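Side-chain contacts in toluene, o-xylene monooxygenase oxygenase subunit (PDB 2INC), which probably serves as a non-catalytic helical subunit of the hydroxylase component of a diiron monooxygenase that oxidises toluene and o-xylene: residues 22-27 with 73-78; 67-72 with 141-146; 92-97 with 159-164; 100-105 with 163-168; 200-205 with 212-217. All blocks are in the same frame, centred on the assembly; numbering follows the deposited sequence.

Contact 1: 22-27 with 73-78; sequences EVVSTN and QLVYRT
Val24 and Val75 meet methyl to methyl, CG2 of Val24 lying 3.6 Å from CG1 of Val75, with the two side chains crossing at about a right angle. Ser25 joins from beside them, its OG 4.0 Å from the same Val75 CG1, so that a single methyl branch serves both neighbours. That branch is put there by the first torsion of Val75 (chi1 -60°), which sets CG1 anti to the carbonyl carbon. A water adds a polar route past this small apolar patch: it is hydrogen-bonded to Ser25 OG at 2.7 Å and to Leu74 O, also at 2.7 Å. The serine hydroxyl is further tied to Tyr21 O, within its own helix. What is joined here is the short N-terminal helix 20-25 and the start of helix 76-99, one of the long helices of a ferritin-like bundle. Val75 occupies the N-cap of that long helix, and Thr78 turns back on it: Val75 N donates to Thr78 OG1 over 3.1 Å, nearly straight at 171°, which fixes the backbone just where CG1 projects. On the other segment, Thr26 OG1 donates to Glu22 O at 2.7 Å, where the chain leaves the helix. Further out, Arg77 makes a salt bridge with Glu20 between the same two helices, and polar side chains of another protein's chain pack on both Val24 and Val75.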
# COMPACT_ATOMS: atom_id res chain seq x y z
N GLU B 22 10.56 0.91 -19.40
CA GLU B 22 10.16 0.90 -20.80
C GLU B 22 8.65 0.95 -21.00
O GLU B 22 8.14 1.67 -21.88
CB GLU B 22 10.77 -0.29 -21.53
CG GLU B 22 12.27 -0.12 -21.70
CD GLU B 22 12.93 -1.39 -22.20
OE1 GLU B 22 12.79 -2.46 -21.52
OE2 GLU B 22 13.60 -1.30 -23.26
N VAL B 23 7.92 0.20 -20.17
CA VAL B 23 6.46 0.15 -20.30
C VAL B 23 5.82 1.52 -20.15
O VAL B 23 4.88 1.83 -20.87
CB VAL B 23 5.85 -0.80 -19.24
CG1 VAL B 23 4.30 -0.62 -19.12
CG2 VAL B 23 6.23 -2.25 -19.58
N VAL B 24 6.30 2.33 -19.21
CA VAL B 24 5.60 3.61 -18.91
C VAL B 24 6.23 4.85 -19.49
O VAL B 24 5.66 5.96 -19.32
CB VAL B 24 5.44 3.82 -17.39
CG1 VAL B 24 4.78 2.58 -16.72
CG2 VAL B 24 6.82 4.04 -16.72
N SER B 25 7.37 4.71 -20.18
CA SER B 25 8.20 5.87 -20.60
C SER B 25 8.39 6.06 -22.08
O SER B 25 8.80 7.16 -22.51
CB SER B 25 9.60 5.84 -19.97
OG SER B 25 9.47 5.55 -18.60
N THR B 26 8.17 5.00 -22.87
CA THR B 26 8.62 5.03 -24.25
C THR B 26 7.54 5.41 -25.26
O THR B 26 6.38 4.99 -25.15
CB THR B 26 9.27 3.67 -24.67
OG1 THR B 26 8.33 2.62 -24.40
CG2 THR B 26 10.49 3.41 -23.83
N ASN B 27 7.95 6.20 -26.26
CA ASN B 27 7.16 6.42 -27.46
C ASN B 27 5.87 7.05 -27.12
O ASN B 27 4.83 6.64 -27.69
CB ASN B 27 6.92 5.09 -28.21
CG ASN B 27 8.19 4.59 -28.87
OD1 ASN B 27 8.25 4.41 -30.07
ND2 ASN B 27 9.22 4.40 -28.08
N GLN B 73 17.03 4.91 -15.31
CA GLN B 73 15.70 4.28 -15.50
C GLN B 73 14.62 4.83 -14.59
O GLN B 73 13.73 4.12 -14.17
CB GLN B 73 15.78 2.75 -15.37
CG GLN B 73 16.71 2.17 -16.42
CD GLN B 73 16.73 0.66 -16.51
OE1 GLN B 73 17.78 0.08 -16.81
NE2 GLN B 73 15.60 0.00 -16.26
N LEU B 74 14.68 6.12 -14.30
CA LEU B 74 13.76 6.67 -13.33
C LEU B 74 12.37 6.68 -13.90
O LEU B 74 12.16 6.98 -15.08
CB LEU B 74 14.12 8.13 -13.02
CG LEU B 74 15.24 8.37 -12.04
CD1 LEU B 74 15.39 9.94 -11.93
CD2 LEU B 74 14.80 7.78 -10.71
N VAL B 75 11.42 6.37 -13.04
CA VAL B 75 10.03 6.60 -13.31
C VAL B 75 9.53 7.36 -12.11
O VAL B 75 10.22 7.45 -11.11
CB VAL B 75 9.18 5.32 -13.52
CG1 VAL B 75 9.74 4.51 -14.74
CG2 VAL B 75 9.11 4.44 -12.25
N TYR B 76 8.33 7.87 -12.23
CA TYR B 76 7.77 8.68 -11.16
C TYR B 76 7.80 7.93 -9.83
O TYR B 76 8.18 8.49 -8.80
CB TYR B 76 6.36 8.98 -11.52
CG TYR B 76 5.62 9.82 -10.49
CD1 TYR B 76 4.91 9.20 -9.44
CD2 TYR B 76 5.61 11.20 -10.60
CE1 TYR B 76 4.23 9.99 -8.47
CE2 TYR B 76 4.89 12.00 -9.71
CZ TYR B 76 4.20 11.38 -8.66
OH TYR B 76 3.51 12.25 -7.81
N ARG B 77 7.44 6.64 -9.84
CA ARG B 77 7.34 5.89 -8.61
C ARG B 77 8.71 5.78 -7.94
O ARG B 77 8.83 5.90 -6.72
CB ARG B 77 6.75 4.51 -8.88
CG ARG B 77 6.51 3.69 -7.65
CD ARG B 77 6.04 2.28 -8.10
NE ARG B 77 7.12 1.54 -8.78
CZ ARG B 77 8.12 0.92 -8.15
NH1 ARG B 77 8.21 0.91 -6.81
NH2 ARG B 77 9.04 0.27 -8.86
N THR B 78 9.75 5.53 -8.75
CA THR B 78 11.09 5.28 -8.20
C THR B 78 11.78 6.64 -7.88
O THR B 78 12.55 6.73 -6.92
CB THR B 78 11.91 4.36 -9.07
OG1 THR B 78 11.95 4.88 -10.39
CG2 THR B 78 11.28 2.96 -9.13
O HOH W 1 10.25 7.58 -16.93

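Contact 2: 67-72 with 141-146; sequences AFRDPD and ASTITN
Phe68 and Thr143 form the tight side of this contact. Thr143 OG1 donates to Phe68 O at 2.7 Å, coming from above the carbonyl plane, and it also sits at the edge of the Phe68 ring, 3.6 Å from CD2. A first torsion of 47° makes this double role possible, for it places the threonine oxygen between its own backbone N and carbonyl carbon and leaves CG2 beside the backbone N, on the side of Arg69. Phe68 CD2 is equally close to Ile144 CG1, 3.6 Å away, and the phenylalanine and isoleucine side chains run across each other at about a right angle. The ring thus lies against the first turn of helix 142-172, whose N-cap is Ala141, while Ala263, Leu264 and Met267 of helix 241-268 also pack on it. In the ferritin-like bundle the irregular segment 67-72, which leads into helix 76-99, is in this way packed against two long helices, largely through one aromatic residue. The looser side belongs to Arg69, which is partly exposed. Its nearest approach is NH2 to Thr143 CG2, at 4.1 Å. The same NH2 donates to Phe68 O at 2.9 Å, from the face of the carbonyl opposite Thr143 OG1, so that two donors grip this oxygen; NH2 is bonded to Asn66 O as well. Farther along, Asp70 closes an Asx turn, its OD2 accepting from Asp72 N at 2.9 Å.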
# COMPACT_ATOMS: atom_id res chain seq x y z
N ALA B 67 14.55 5.72 -29.18
CA ALA B 67 15.46 4.71 -28.65
C ALA B 67 16.22 5.15 -27.38
O ALA B 67 16.80 4.31 -26.70
CB ALA B 67 16.45 4.24 -29.70
N PHE B 68 16.21 6.43 -27.05
CA PHE B 68 16.94 6.88 -25.88
C PHE B 68 16.40 6.25 -24.60
O PHE B 68 15.19 6.13 -24.41
CB PHE B 68 16.85 8.42 -25.74
CG PHE B 68 17.54 8.95 -24.49
CD1 PHE B 68 18.94 8.94 -24.41
CD2 PHE B 68 16.80 9.38 -23.38
CE1 PHE B 68 19.60 9.38 -23.23
CE2 PHE B 68 17.45 9.84 -22.22
CZ PHE B 68 18.83 9.85 -22.14
N ARG B 69 17.33 5.88 -23.71
CA ARG B 69 16.99 5.27 -22.43
C ARG B 69 17.79 5.98 -21.33
O ARG B 69 19.01 6.06 -21.42
CB ARG B 69 17.31 3.75 -22.44
CG ARG B 69 16.60 2.95 -23.54
CD ARG B 69 15.11 2.80 -23.17
NE ARG B 69 14.32 2.04 -24.16
CZ ARG B 69 13.66 2.59 -25.19
NH1 ARG B 69 12.95 1.82 -26.01
NH2 ARG B 69 13.68 3.89 -25.43
N ASP B 70 17.09 6.50 -20.31
CA ASP B 70 17.72 7.02 -19.07
C ASP B 70 18.53 5.91 -18.42
O ASP B 70 17.95 4.87 -18.07
CB ASP B 70 16.62 7.43 -18.08
CG ASP B 70 17.17 7.95 -16.74
OD1 ASP B 70 16.34 8.28 -15.83
OD2 ASP B 70 18.41 8.07 -16.61
N PRO B 71 19.86 6.13 -18.21
CA PRO B 71 20.69 5.11 -17.54
C PRO B 71 20.27 4.81 -16.09
O PRO B 71 20.48 3.68 -15.62
CB PRO B 71 22.12 5.72 -17.62
CG PRO B 71 21.92 7.18 -17.77
CD PRO B 71 20.66 7.31 -18.61
N ASP B 72 19.64 5.77 -15.40
CA ASP B 72 19.09 5.52 -14.07
C ASP B 72 17.67 4.90 -14.14
O ASP B 72 17.16 4.44 -13.14
CB ASP B 72 19.05 6.83 -13.24
CG ASP B 72 20.45 7.29 -12.78
OD1 ASP B 72 21.26 7.72 -13.64
OD2 ASP B 72 20.73 7.24 -11.57
N ALA B 141 11.57 13.06 -27.76
CA ALA B 141 11.25 11.71 -27.34
C ALA B 141 10.82 11.80 -25.88
O ALA B 141 11.46 12.52 -25.08
CB ALA B 141 12.43 10.85 -27.41
N SER B 142 9.81 11.02 -25.51
CA SER B 142 9.32 10.97 -24.12
C SER B 142 10.37 10.54 -23.10
O SER B 142 10.36 10.99 -21.94
CB SER B 142 8.04 10.13 -24.04
OG SER B 142 8.28 8.80 -24.48
N THR B 143 11.31 9.70 -23.49
CA THR B 143 12.34 9.28 -22.55
C THR B 143 13.37 10.41 -22.32
O THR B 143 13.92 10.50 -21.22
CB THR B 143 13.12 8.03 -23.00
OG1 THR B 143 13.50 8.22 -24.38
CG2 THR B 143 12.26 6.76 -22.84
N ILE B 144 13.57 11.29 -23.30
CA ILE B 144 14.42 12.47 -23.10
C ILE B 144 13.62 13.46 -22.23
O ILE B 144 14.14 13.94 -21.22
CB ILE B 144 14.78 13.15 -24.42
CG1 ILE B 144 15.60 12.21 -25.29
CG2 ILE B 144 15.60 14.43 -24.18
CD1 ILE B 144 15.73 12.80 -26.75
N THR B 145 12.39 13.74 -22.61
CA THR B 145 11.50 14.56 -21.75
C THR B 145 11.44 14.14 -20.26
O THR B 145 11.52 15.00 -19.37
CB THR B 145 10.06 14.62 -22.32
OG1 THR B 145 10.07 15.41 -23.49
CG2 THR B 145 9.11 15.23 -21.26
N ASN B 146 11.33 12.84 -19.97
CA ASN B 146 11.22 12.42 -18.58
C ASN B 146 12.49 12.71 -17.78
O ASN B 146 12.38 13.09 -16.63
CB ASN B 146 10.85 10.96 -18.46
CG ASN B 146 9.43 10.67 -18.87
OD1 ASN B 146 9.03 9.51 -18.87
ND2 ASN B 146 8.66 11.71 -19.24

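Contact 3: 92-97 with 159-164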
# COMPACT_ATOMS: atom_id res chain seq x y z
N GLY B 92 16.36 15.67 8.21
CA GLY B 92 16.96 15.33 9.46
C GLY B 92 18.10 16.26 9.82
O GLY B 92 18.19 16.69 10.97
N LEU B 93 19.01 16.51 8.87
CA LEU B 93 20.12 17.46 9.07
C LEU B 93 19.61 18.78 9.52
O LEU B 93 20.12 19.33 10.49
CB LEU B 93 20.92 17.74 7.82
CG LEU B 93 21.95 16.66 7.51
CD1 LEU B 93 22.65 16.91 6.15
CD2 LEU B 93 22.95 16.57 8.70
N PHE B 94 18.63 19.31 8.81
CA PHE B 94 18.06 20.61 9.20
C PHE B 94 17.53 20.54 10.63
O PHE B 94 17.73 21.46 11.43
CB PHE B 94 16.92 21.00 8.28
CG PHE B 94 17.36 21.38 6.86
CD1 PHE B 94 16.39 21.69 5.90
CD2 PHE B 94 18.70 21.42 6.50
CE1 PHE B 94 16.73 22.04 4.63
CE2 PHE B 94 19.08 21.77 5.17
CZ PHE B 94 18.08 22.11 4.26
N ASP B 95 16.82 19.45 10.95
CA ASP B 95 16.14 19.37 12.25
C ASP B 95 17.20 19.24 13.32
O ASP B 95 17.17 19.91 14.30
CB ASP B 95 15.21 18.17 12.24
CG ASP B 95 14.42 17.99 13.52
OD1 ASP B 95 14.07 18.98 14.22
OD2 ASP B 95 14.01 16.81 13.74
N GLN B 96 18.14 18.32 13.12
CA GLN B 96 19.06 17.99 14.20
C GLN B 96 20.16 19.06 14.40
O GLN B 96 20.59 19.31 15.53
CB GLN B 96 19.51 16.51 14.00
CG GLN B 96 18.20 15.66 14.24
CD GLN B 96 18.40 14.20 14.52
OE1 GLN B 96 19.26 13.84 15.30
NE2 GLN B 96 17.53 13.33 13.91
N LEU B 97 20.52 19.78 13.33
CA LEU B 97 21.55 20.81 13.45
C LEU B 97 20.94 22.08 14.08
O LEU B 97 21.61 22.76 14.86
CB LEU B 97 22.28 21.05 12.10
CG LEU B 97 23.32 19.95 11.79
CD1 LEU B 97 23.88 20.09 10.37
CD2 LEU B 97 24.46 19.99 12.78
N LEU B 159 16.07 24.86 -4.91
CA LEU B 159 15.46 26.14 -4.57
C LEU B 159 14.78 26.04 -3.19
O LEU B 159 14.93 26.95 -2.37
CB LEU B 159 14.44 26.58 -5.63
CG LEU B 159 13.33 27.61 -5.35
CD1 LEU B 159 13.95 28.96 -5.09
CD2 LEU B 159 12.44 27.69 -6.56
N THR B 160 14.07 24.94 -2.95
CA THR B 160 13.28 24.81 -1.72
C THR B 160 14.20 24.73 -0.47
O THR B 160 13.94 25.40 0.55
CB THR B 160 12.31 23.63 -1.86
OG1 THR B 160 11.44 23.87 -3.00
CG2 THR B 160 11.49 23.40 -0.61
N HIS B 161 15.29 23.97 -0.56
CA HIS B 161 16.28 23.91 0.53
C HIS B 161 16.79 25.32 0.80
O HIS B 161 16.95 25.74 1.96
CB HIS B 161 17.56 23.13 0.15
CG HIS B 161 17.38 21.67 -0.17
ND1 HIS B 161 16.43 20.87 0.44
CD2 HIS B 161 18.12 20.85 -0.96
CE1 HIS B 161 16.59 19.62 0.02
NE2 HIS B 161 17.60 19.58 -0.83
N THR B 162 17.13 26.04 -0.27
CA THR B 162 17.71 27.37 -0.14
C THR B 162 16.69 28.33 0.49
O THR B 162 17.02 29.08 1.38
CB THR B 162 18.12 27.93 -1.56
OG1 THR B 162 18.93 26.94 -2.22
CG2 THR B 162 18.96 29.18 -1.39
N ALA B 163 15.45 28.27 0.05
CA ALA B 163 14.35 29.07 0.68
C ALA B 163 14.24 28.79 2.20
O ALA B 163 14.15 29.72 3.02
CB ALA B 163 13.04 28.80 -0.00
N TYR B 164 14.26 27.52 2.58
CA TYR B 164 14.13 27.12 3.98
C TYR B 164 15.28 27.66 4.83
O TYR B 164 15.08 28.34 5.88
CB TYR B 164 14.12 25.55 4.03
CG TYR B 164 13.90 25.06 5.46
CD1 TYR B 164 12.63 24.76 5.89
CD2 TYR B 164 14.99 24.89 6.36
CE1 TYR B 164 12.38 24.31 7.17
CE2 TYR B 164 14.75 24.43 7.69
CZ TYR B 164 13.42 24.15 8.06
OH TYR B 164 13.08 23.72 9.35
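Tyr164 OH is hydrogen-bonded to the backbone of another protein's chain, while the ring that carries it lies along Phe94. One polar end is therefore held at a subunit interface, and one flank of the ring packs inside the chain. Tyr164 CD2 comes within 3.5 Å of Phe94 CD1, and Tyr164 CE2 stands 3.7 Å from the same atom. The ring planes are only 9° apart, yet the centroids are separated by 5.1 Å: the rings have slid so far past each other, from opposite directions, that they barely overlap. With CG of Tyr164 anti to its backbone nitrogen (chi1 -177°), the phenol reaches out of helix 142-172 toward helix 76-99, and Phe94 extends the other way. Such interdigitation of aromatic side chains between two long helices is part of the packing of this ferritin-like bundle. His161, one turn before Tyr164, adds a lighter touch: its CB approaches the edge of the Phe94 ring, 4.3 Å from CZ. Replacing Phe94 by an alanine would probably open a gap between the two helices and leave the inner flank of Tyr164 without its aromatic neighbour. Leu242 of helix 241-268 also packs on Phe94. An aromatic side chain of the other protein's chain meets Tyr164 edge-to-face, and in the second copy of this protein Gln248 donates through NE2 to Gln96 O.

Contact 4: 100-105 with 163-168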
# COMPACT_ATOMS: atom_id res chain seq x y z
N ARG B 100 20.86 21.32 18.88
CA ARG B 100 22.12 21.74 18.29
C ARG B 100 22.58 23.20 18.25
O ARG B 100 23.65 23.49 18.75
CB ARG B 100 22.61 20.94 17.14
CG ARG B 100 24.08 21.00 17.17
CD ARG B 100 24.64 19.63 17.05
NE ARG B 100 25.75 19.68 16.14
CZ ARG B 100 26.54 18.65 15.89
NH1 ARG B 100 27.54 18.79 15.02
NH2 ARG B 100 26.34 17.50 16.52
N GLY B 101 21.81 24.10 17.65
CA GLY B 101 22.24 25.50 17.57
C GLY B 101 23.41 25.77 16.63
O GLY B 101 24.18 26.71 16.86
N HIS B 102 23.53 24.98 15.55
CA HIS B 102 24.58 25.14 14.52
C HIS B 102 24.74 26.58 13.96
O HIS B 102 25.85 27.08 13.76
CB HIS B 102 24.24 24.17 13.37
CG HIS B 102 25.00 24.41 12.11
ND1 HIS B 102 24.65 25.39 11.19
CD2 HIS B 102 26.10 23.81 11.61
CE1 HIS B 102 25.53 25.39 10.20
NE2 HIS B 102 26.40 24.42 10.41
N ASP B 103 23.64 27.26 13.69
CA ASP B 103 23.73 28.55 13.02
C ASP B 103 24.31 29.60 13.94
O ASP B 103 25.03 30.50 13.48
CB ASP B 103 22.35 28.99 12.49
CG ASP B 103 21.89 28.14 11.29
OD1 ASP B 103 20.70 28.24 10.93
OD2 ASP B 103 22.71 27.35 10.74
N GLN B 104 23.97 29.48 15.24
CA GLN B 104 24.49 30.36 16.32
C GLN B 104 25.99 30.28 16.47
O GLN B 104 26.60 31.21 16.99
CB GLN B 104 23.80 30.00 17.67
CG GLN B 104 22.29 30.42 17.79
CD GLN B 104 21.26 29.57 16.93
OE1 GLN B 104 20.14 30.04 16.65
NE2 GLN B 104 21.65 28.33 16.54
N MET B 105 26.62 29.19 16.02
CA MET B 105 28.07 29.03 16.15
C MET B 105 28.87 29.53 14.94
O MET B 105 30.10 29.54 14.97
CB MET B 105 28.41 27.54 16.35
CG MET B 105 27.62 26.83 17.44
SD MET B 105 28.02 27.62 19.01
CE MET B 105 29.83 27.49 19.05
N ALA B 163 15.45 28.27 0.05
CA ALA B 163 14.35 29.07 0.68
C ALA B 163 14.24 28.79 2.20
O ALA B 163 14.15 29.72 3.02
CB ALA B 163 13.04 28.80 -0.00
N TYR B 164 14.26 27.52 2.58
CA TYR B 164 14.13 27.12 3.98
C TYR B 164 15.28 27.66 4.83
O TYR B 164 15.08 28.34 5.88
CB TYR B 164 14.12 25.55 4.03
CG TYR B 164 13.90 25.06 5.46
CD1 TYR B 164 12.63 24.76 5.89
CD2 TYR B 164 14.99 24.89 6.36
CE1 TYR B 164 12.38 24.31 7.17
CE2 TYR B 164 14.75 24.43 7.69
CZ TYR B 164 13.42 24.15 8.06
OH TYR B 164 13.08 23.72 9.35
N ARG B 165 16.48 27.40 4.37
CA ARG B 165 17.67 27.87 5.09
C ARG B 165 17.76 29.37 5.16
O ARG B 165 18.24 29.89 6.15
CB ARG B 165 18.93 27.35 4.48
CG ARG B 165 19.03 25.83 4.67
CD ARG B 165 19.37 25.54 6.15
NE ARG B 165 20.70 26.10 6.46
CZ ARG B 165 21.04 26.66 7.64
NH1 ARG B 165 22.28 27.12 7.82
NH2 ARG B 165 20.13 26.75 8.63
N THR B 166 17.30 30.04 4.11
CA THR B 166 17.29 31.51 4.13
C THR B 166 16.44 32.02 5.27
O THR B 166 16.85 32.95 5.97
CB THR B 166 16.79 32.05 2.78
OG1 THR B 166 17.71 31.64 1.77
CG2 THR B 166 16.73 33.62 2.79
N ARG B 167 15.25 31.46 5.45
CA ARG B 167 14.42 31.79 6.63
C ARG B 167 15.10 31.49 7.95
O ARG B 167 15.04 32.27 8.89
CB ARG B 167 13.14 31.00 6.64
CG ARG B 167 12.03 31.60 5.98
CD ARG B 167 11.14 32.43 6.98
NE ARG B 167 11.78 33.67 7.20
CZ ARG B 167 11.75 34.75 6.43
NH1 ARG B 167 12.50 35.74 6.83
NH2 ARG B 167 11.00 34.90 5.34
N GLU B 168 15.70 30.32 8.06
CA GLU B 168 16.39 29.95 9.31
C GLU B 168 17.54 30.89 9.63
O GLU B 168 17.72 31.33 10.79
CB GLU B 168 16.94 28.53 9.21
CG GLU B 168 15.90 27.48 9.31
CD GLU B 168 16.48 26.23 9.91
OE1 GLU B 168 15.96 25.76 10.96
OE2 GLU B 168 17.49 25.71 9.36
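Bends at chi2 (-74°) and chi3 (-64°) fold the Arg165 chain so that it presents its NH1 and NH2 edge, end-on, to the carboxylate of Asp103. The result is a buried salt-bridge network between helix 142-172 and the loop beyond helix 76-99, a helix closed by a Schellman motif with Gly101 as its C-prime residue. Two nitrogens of Arg165 serve the two oxygens of Asp103. NH2 donates to the syn lone pair of OD1 over 2.8 Å, nearly straight at 168°, whereas NH1 reaches OD2 at 3.0 Å from out of the carboxylate plane. Asp103 OD2 has a second donor: His102 ND1 donates to it at 2.8 Å, OD2 lying in the plane of the imidazole, and comes from the opposite face to NH1. This neighbour is likely to hold the carboxylate against rotation. An asparagine in place of Asp103 would probably lose the ion pair and leave the buried charge of Arg165 balanced within this network by Glu168 alone. One turn along the helix from Arg165, Glu168 lies close to Asp103; the two acids would be expected to repel, with OD1 of Asp103 4.4 Å from OE2 of Glu168, but Arg165 NH2 binds both and is likely to offset this. Leu242 and Phe94 pack on Arg165, and Tyr173 OH is bonded to Asp103 O. Arg165 NH2 completes the network by donating to Glu168 OE2 at 2.9 Å, in the plane of the guanidinium.

Contact 5: 200-205 with 212-217; sequences EKALIA and FTAINL
Ile215 approaches Ala202 step by step along its longer branch, in a helix-loop-helix connection where helix 190-202 gives way to helix 208-237. Its CB still stands 5.8 Å from Ala202 CB; CG1, anti to the carbonyl carbon (chi1 -61°), shortens the gap to Ala202 CB to 4.9 Å; and CD1 at the tip closes it, at 3.9 Å from that methyl. The other branch, CG2, is turned from the contact. Beyond Ala202, the tip of Ile215 also faces the end of Leu203, CD1 of the isoleucine lying 4.7 Å from CD2 of the leucine, which is proximity more than close packing. Beside Ile215, Ala214 meets Ala202 directly, methyl against methyl. Small side chains on both sides allow the backbones to come close, the CA atoms of Ala202 and Ala214 being just 5.8 Å apart. All three touching residues are buried, and the contact itself is wholly apolar. The backbone then leaves Ala202 in a type I beta turn that ends at Ala205, where Ala205 N bonds to Ala202 O. This turn brings the methyl of Ala205 back toward helix 208-237. On the other helix, a wider pi-type turn spans 213-217. Other faces of helix 208-237 are taken up by the bundle: Leu278, Trp281 and Val282 of helix 274-299 touch Thr213, and Phe212 packs on Leu264. Glu200, for its part, is hydrogen-bonded to another protein's chain. At the turn, Ala205 CB comes to 4.7 Å from Ala214 CB.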
# COMPACT_ATOMS: atom_id res chain seq x y z
N GLU B 200 20.50 34.08 -18.21
CA GLU B 200 19.49 34.80 -19.00
C GLU B 200 19.57 34.52 -20.49
O GLU B 200 18.53 34.36 -21.15
CB GLU B 200 19.54 36.31 -18.79
CG GLU B 200 19.06 36.67 -17.38
CD GLU B 200 19.10 38.19 -17.11
OE1 GLU B 200 19.44 38.99 -18.02
OE2 GLU B 200 18.79 38.56 -15.96
N LYS B 201 20.80 34.50 -21.04
CA LYS B 201 20.98 34.17 -22.46
C LYS B 201 20.62 32.74 -22.79
O LYS B 201 19.93 32.48 -23.81
CB LYS B 201 22.40 34.47 -22.93
CG LYS B 201 22.66 36.00 -22.95
CD LYS B 201 24.08 36.30 -23.47
CE LYS B 201 24.14 37.82 -23.72
NZ LYS B 201 25.53 38.37 -24.03
N ALA B 202 21.09 31.80 -21.95
CA ALA B 202 20.77 30.37 -22.13
C ALA B 202 19.25 30.15 -22.10
O ALA B 202 18.74 29.35 -22.86
CB ALA B 202 21.48 29.49 -21.09
N LEU B 203 18.49 30.91 -21.30
CA LEU B 203 17.06 30.73 -21.24
C LEU B 203 16.29 31.09 -22.50
O LEU B 203 15.08 30.80 -22.59
CB LEU B 203 16.47 31.48 -20.01
CG LEU B 203 16.80 30.78 -18.66
CD1 LEU B 203 16.21 31.68 -17.55
CD2 LEU B 203 16.15 29.47 -18.65
N ILE B 204 16.96 31.77 -23.44
CA ILE B 204 16.32 32.08 -24.72
C ILE B 204 16.90 31.30 -25.89
O ILE B 204 16.63 31.61 -27.08
CB ILE B 204 16.22 33.61 -24.97
CG1 ILE B 204 17.60 34.24 -25.13
CG2 ILE B 204 15.42 34.26 -23.80
CD1 ILE B 204 17.53 35.68 -25.59
N ALA B 205 17.64 30.24 -25.59
CA ALA B 205 18.12 29.33 -26.63
C ALA B 205 17.02 28.26 -26.90
O ALA B 205 16.96 27.27 -26.14
CB ALA B 205 19.37 28.64 -26.12
N PHE B 212 19.54 21.97 -24.45
CA PHE B 212 20.25 20.92 -23.77
C PHE B 212 21.73 21.23 -23.55
O PHE B 212 22.27 21.01 -22.45
CB PHE B 212 20.04 19.62 -24.52
CG PHE B 212 20.92 18.48 -24.04
CD1 PHE B 212 20.67 17.85 -22.82
CD2 PHE B 212 21.97 18.05 -24.82
CE1 PHE B 212 21.48 16.81 -22.36
CE2 PHE B 212 22.80 16.99 -24.38
CZ PHE B 212 22.53 16.38 -23.14
N THR B 213 22.43 21.67 -24.60
CA THR B 213 23.85 21.98 -24.47
C THR B 213 24.05 23.16 -23.53
O THR B 213 24.81 23.09 -22.56
CB THR B 213 24.46 22.25 -25.86
OG1 THR B 213 24.22 21.10 -26.68
CG2 THR B 213 25.96 22.53 -25.75
N ALA B 214 23.33 24.24 -23.76
CA ALA B 214 23.55 25.40 -22.96
C ALA B 214 23.24 25.15 -21.49
O ALA B 214 24.03 25.56 -20.62
CB ALA B 214 22.79 26.64 -23.53
N ILE B 215 22.14 24.45 -21.20
CA ILE B 215 21.74 24.26 -19.78
C ILE B 215 22.47 23.08 -19.15
O ILE B 215 23.04 23.21 -18.07
CB ILE B 215 20.22 23.98 -19.67
CG1 ILE B 215 19.41 25.15 -20.21
CG2 ILE B 215 19.86 23.68 -18.22
CD1 ILE B 215 19.66 26.41 -19.44
N ASN B 216 22.47 21.95 -19.82
CA ASN B 216 22.93 20.74 -19.14
C ASN B 216 24.40 20.54 -19.35
O ASN B 216 25.09 19.92 -18.49
CB ASN B 216 22.20 19.49 -19.63
CG ASN B 216 20.96 19.16 -18.75
OD1 ASN B 216 20.34 20.05 -18.21
ND2 ASN B 216 20.63 17.88 -18.63
N LEU B 217 24.90 20.98 -20.51
CA LEU B 217 26.31 20.63 -20.78
C LEU B 217 27.25 21.73 -20.36
O LEU B 217 28.42 21.45 -20.07
CB LEU B 217 26.55 20.21 -22.25
CG LEU B 217 25.79 18.98 -22.77
CD1 LEU B 217 26.25 18.59 -24.17
CD2 LEU B 217 25.92 17.87 -21.84

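How the contacts relate
Contacts 1 and 2 adjoin, their centres 8 Å apart: Ser142 OG lies 2.6 Å from Ser25 O, a probable hydrogen bond, which links helix 20-25 to the start of helix 142-172. Contacts 3 and 4 form a second pair, also 8 Å between centres, sharing Ala163 and Tyr164. Helix 142-172 connects the pairs, the centres of contacts 2 and 4 being 38 Å apart and on opposite sides of the chain's centre; helix 76-99 likewise carries contacts 1 and 3. Contact 5 touches none of the others, though its nearest atoms come to about 6 Å from contact 2 (centres 19 Å apart). None includes a metal or ligand, consistent with a diiron site in the larger hydroxylase subunit, as in relatives.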